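Long-range contact in nucleoporin 53 (Pichia guilliermondii, PDB 3P3D), which probably serves as a structural constituent of the nuclear pore complex and may bind phospholipids and nucleic acids; this piece is its RRM domain: residues 22-30 / 81-91. Residues are numbered along the deposited sequence; the frame is centred on the assembly and turned at random.
Sequences QVIAYFQEF and ENGAVFNGVLL
The hydroxyl OH of Tyr26 donates a short hydrogen bond of 2.5 Å to Glu81 OE1, and around this bond the first helix of an RNA recognition motif (RRM) fold is joined to the loop and beta hairpin whose second arm begins strand 89-95, the last in chain order. The bond reaches the carboxylate steeply from above, 75° out of its plane, while OE1 itself lies at the edge of the tyrosine ring. A bend in the glutamate chain at its second torsion contributes to this placement, and just before the carboxylate CG comes within 3.3 Å of Phe30 CZ, so that Glu81 joins a polar tip to an apolar stem. Its CB continues that stem toward the Phe27 ring.

The same tyrosine shows how one aromatic residue can serve two kinds of contact. Phe86 CE1 lies over one face of the Tyr26 ring, nearer its CG and CD1 than its centre, 3.4 Å from Tyr26 CG; the two rings meet obliquely, their planes inclined at 49°. With CG turned away from the backbone N in both residues, each ring reaches across to lie alongside the other, the two side chains running in opposing senses. Phe86 CZ also approaches Tyr26 CB, and CE2 of the same ring passes near Val23 CG2.

Deeper in, Leu91 CD1 meets the edge of the Phe27 ring at CE1, 3.7 Å away, and touches Val23 CG1. This layer continues into the sheet, where Val12 lies against both Val23 and Phe27, and Val93 against Phe27 and Glu81. Asn87, in the type I' turn of the hairpin, marks the solvent-facing end of the interface: its ND2 stands 2.8 Å from Gln22 OE1, with the two amide planes 42° apart.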
# COMPACT_ATOMS: atom_id res chain seq x y z
N GLN A 22 0.86 10.41 -0.19
CA GLN A 22 2.17 10.42 -0.83
C GLN A 22 2.68 8.99 -0.98
O GLN A 22 3.35 8.66 -1.98
CB GLN A 22 3.19 11.23 -0.02
CG GLN A 22 2.83 12.71 0.22
CD GLN A 22 3.86 13.43 1.10
OE1 GLN A 22 5.07 13.40 0.81
NE2 GLN A 22 3.40 14.05 2.19
N VAL A 23 2.34 8.15 0.00
CA VAL A 23 2.82 6.76 0.04
C VAL A 23 2.07 5.95 -1.00
O VAL A 23 2.67 5.20 -1.76
CB VAL A 23 2.63 6.12 1.42
CG1 VAL A 23 2.96 4.64 1.34
CG2 VAL A 23 3.50 6.83 2.48
N ILE A 24 0.75 6.14 -1.04
CA ILE A 24 -0.08 5.43 -2.01
C ILE A 24 0.39 5.82 -3.39
O ILE A 24 0.61 4.97 -4.23
CB ILE A 24 -1.59 5.74 -1.79
CG1 ILE A 24 -2.07 5.13 -0.47
CG2 ILE A 24 -2.47 5.16 -2.94
CD1 ILE A 24 -3.39 5.74 0.07
N ALA A 25 0.58 7.12 -3.61
CA ALA A 25 1.03 7.62 -4.90
C ALA A 25 2.34 6.98 -5.31
O ALA A 25 2.52 6.56 -6.46
CB ALA A 25 1.18 9.12 -4.84
N TYR A 26 3.28 6.90 -4.38
CA TYR A 26 4.55 6.28 -4.67
C TYR A 26 4.32 4.83 -5.10
O TYR A 26 4.90 4.38 -6.09
CB TYR A 26 5.47 6.38 -3.45
CG TYR A 26 6.76 5.61 -3.56
CD1 TYR A 26 7.82 6.09 -4.33
CD2 TYR A 26 6.91 4.42 -2.89
CE1 TYR A 26 9.02 5.37 -4.42
CE2 TYR A 26 8.09 3.70 -2.97
CZ TYR A 26 9.13 4.17 -3.72
OH TYR A 26 10.29 3.43 -3.77
N PHE A 27 3.44 4.10 -4.40
CA PHE A 27 3.28 2.68 -4.73
C PHE A 27 2.59 2.39 -6.08
O PHE A 27 2.66 1.25 -6.56
CB PHE A 27 2.64 1.92 -3.58
CG PHE A 27 3.64 1.54 -2.54
CD1 PHE A 27 4.02 2.46 -1.56
CD2 PHE A 27 4.28 0.32 -2.58
CE1 PHE A 27 4.98 2.16 -0.64
CE2 PHE A 27 5.25 0.02 -1.67
CZ PHE A 27 5.60 0.93 -0.69
N GLN A 28 2.00 3.40 -6.70
CA GLN A 28 1.51 3.26 -8.06
C GLN A 28 2.63 3.03 -9.08
O GLN A 28 2.41 2.48 -10.15
CB GLN A 28 0.67 4.48 -8.47
CG GLN A 28 0.17 4.44 -9.91
CD GLN A 28 -0.83 5.56 -10.20
OE1 GLN A 28 -0.45 6.73 -10.28
NE2 GLN A 28 -2.09 5.20 -10.38
N GLU A 29 3.84 3.42 -8.73
CA GLU A 29 4.99 3.18 -9.60
C GLU A 29 5.25 1.70 -9.86
O GLU A 29 5.98 1.37 -10.79
CB GLU A 29 6.25 3.80 -8.97
CG GLU A 29 6.22 5.35 -8.95
CD GLU A 29 7.49 5.97 -8.36
OE1 GLU A 29 8.57 5.30 -8.34
OE2 GLU A 29 7.39 7.13 -7.90
N PHE A 30 4.68 0.81 -9.05
CA PHE A 30 4.90 -0.63 -9.20
C PHE A 30 3.85 -1.32 -10.06
O PHE A 30 4.06 -2.45 -10.55
CB PHE A 30 5.03 -1.27 -7.82
CG PHE A 30 6.09 -0.62 -7.00
CD1 PHE A 30 7.40 -0.59 -7.47
CD2 PHE A 30 5.78 0.04 -5.83
CE1 PHE A 30 8.39 0.05 -6.77
CE2 PHE A 30 6.76 0.70 -5.12
CZ PHE A 30 8.07 0.72 -5.60
N GLU A 81 10.35 -2.82 -1.72
CA GLU A 81 10.45 -1.55 -0.97
C GLU A 81 10.40 -1.68 0.55
O GLU A 81 10.41 -0.69 1.24
CB GLU A 81 9.34 -0.60 -1.40
CG GLU A 81 9.58 -0.04 -2.80
CD GLU A 81 10.96 0.58 -2.93
OE1 GLU A 81 11.21 1.61 -2.28
OE2 GLU A 81 11.80 0.00 -3.65
N ASN A 82 10.35 -2.90 1.05
CA ASN A 82 10.38 -3.13 2.47
C ASN A 82 11.68 -2.63 3.11
O ASN A 82 12.77 -3.12 2.79
CB ASN A 82 10.20 -4.63 2.76
CG ASN A 82 10.12 -4.91 4.23
OD1 ASN A 82 9.36 -4.25 4.96
ND2 ASN A 82 10.91 -5.88 4.70
N GLY A 83 11.55 -1.69 4.02
CA GLY A 83 12.72 -1.08 4.64
C GLY A 83 13.18 0.21 3.98
O GLY A 83 14.09 0.86 4.47
N ALA A 84 12.59 0.58 2.86
CA ALA A 84 13.02 1.77 2.17
C ALA A 84 12.71 2.96 3.04
O ALA A 84 11.72 2.97 3.74
CB ALA A 84 12.29 1.90 0.82
N VAL A 85 13.56 3.99 2.99
CA VAL A 85 13.28 5.24 3.67
C VAL A 85 12.55 6.11 2.67
O VAL A 85 12.95 6.20 1.52
CB VAL A 85 14.57 5.92 4.14
CG1 VAL A 85 14.27 7.24 4.91
CG2 VAL A 85 15.38 4.97 4.99
N PHE A 86 11.48 6.74 3.12
CA PHE A 86 10.65 7.53 2.23
C PHE A 86 10.32 8.83 2.94
O PHE A 86 9.68 8.80 4.00
CB PHE A 86 9.37 6.77 1.90
CG PHE A 86 8.54 7.43 0.86
CD1 PHE A 86 8.85 7.30 -0.49
CD2 PHE A 86 7.43 8.14 1.21
CE1 PHE A 86 8.07 7.90 -1.46
CE2 PHE A 86 6.64 8.74 0.25
CZ PHE A 86 6.96 8.62 -1.09
N ASN A 87 10.77 9.95 2.38
CA ASN A 87 10.63 11.26 3.03
C ASN A 87 10.89 11.17 4.54
O ASN A 87 10.08 11.64 5.35
CB ASN A 87 9.23 11.87 2.77
CG ASN A 87 8.94 12.07 1.26
OD1 ASN A 87 9.83 11.92 0.41
ND2 ASN A 87 7.68 12.41 0.93
N GLY A 88 12.01 10.56 4.92
CA GLY A 88 12.45 10.53 6.33
C GLY A 88 11.77 9.55 7.29
O GLY A 88 11.94 9.64 8.51
N VAL A 89 10.99 8.60 6.76
CA VAL A 89 10.43 7.51 7.59
C VAL A 89 10.72 6.19 6.92
O VAL A 89 10.88 6.11 5.70
CB VAL A 89 8.88 7.62 7.81
CG1 VAL A 89 8.46 9.02 8.22
CG2 VAL A 89 8.16 7.22 6.56
N LEU A 90 10.78 5.13 7.72
CA LEU A 90 10.93 3.79 7.18
C LEU A 90 9.56 3.25 6.77
O LEU A 90 8.60 3.32 7.55
CB LEU A 90 11.58 2.86 8.20
CG LEU A 90 13.07 3.10 8.45
CD1 LEU A 90 13.44 2.44 9.75
CD2 LEU A 90 13.91 2.55 7.28
N LEU A 91 9.47 2.73 5.55
CA LEU A 91 8.26 2.05 5.11
C LEU A 91 8.38 0.55 5.26
O LEU A 91 9.43 -0.04 4.98
CB LEU A 91 7.94 2.36 3.65
CG LEU A 91 7.59 3.80 3.33
CD1 LEU A 91 7.05 3.89 1.91
CD2 LEU A 91 6.60 4.37 4.33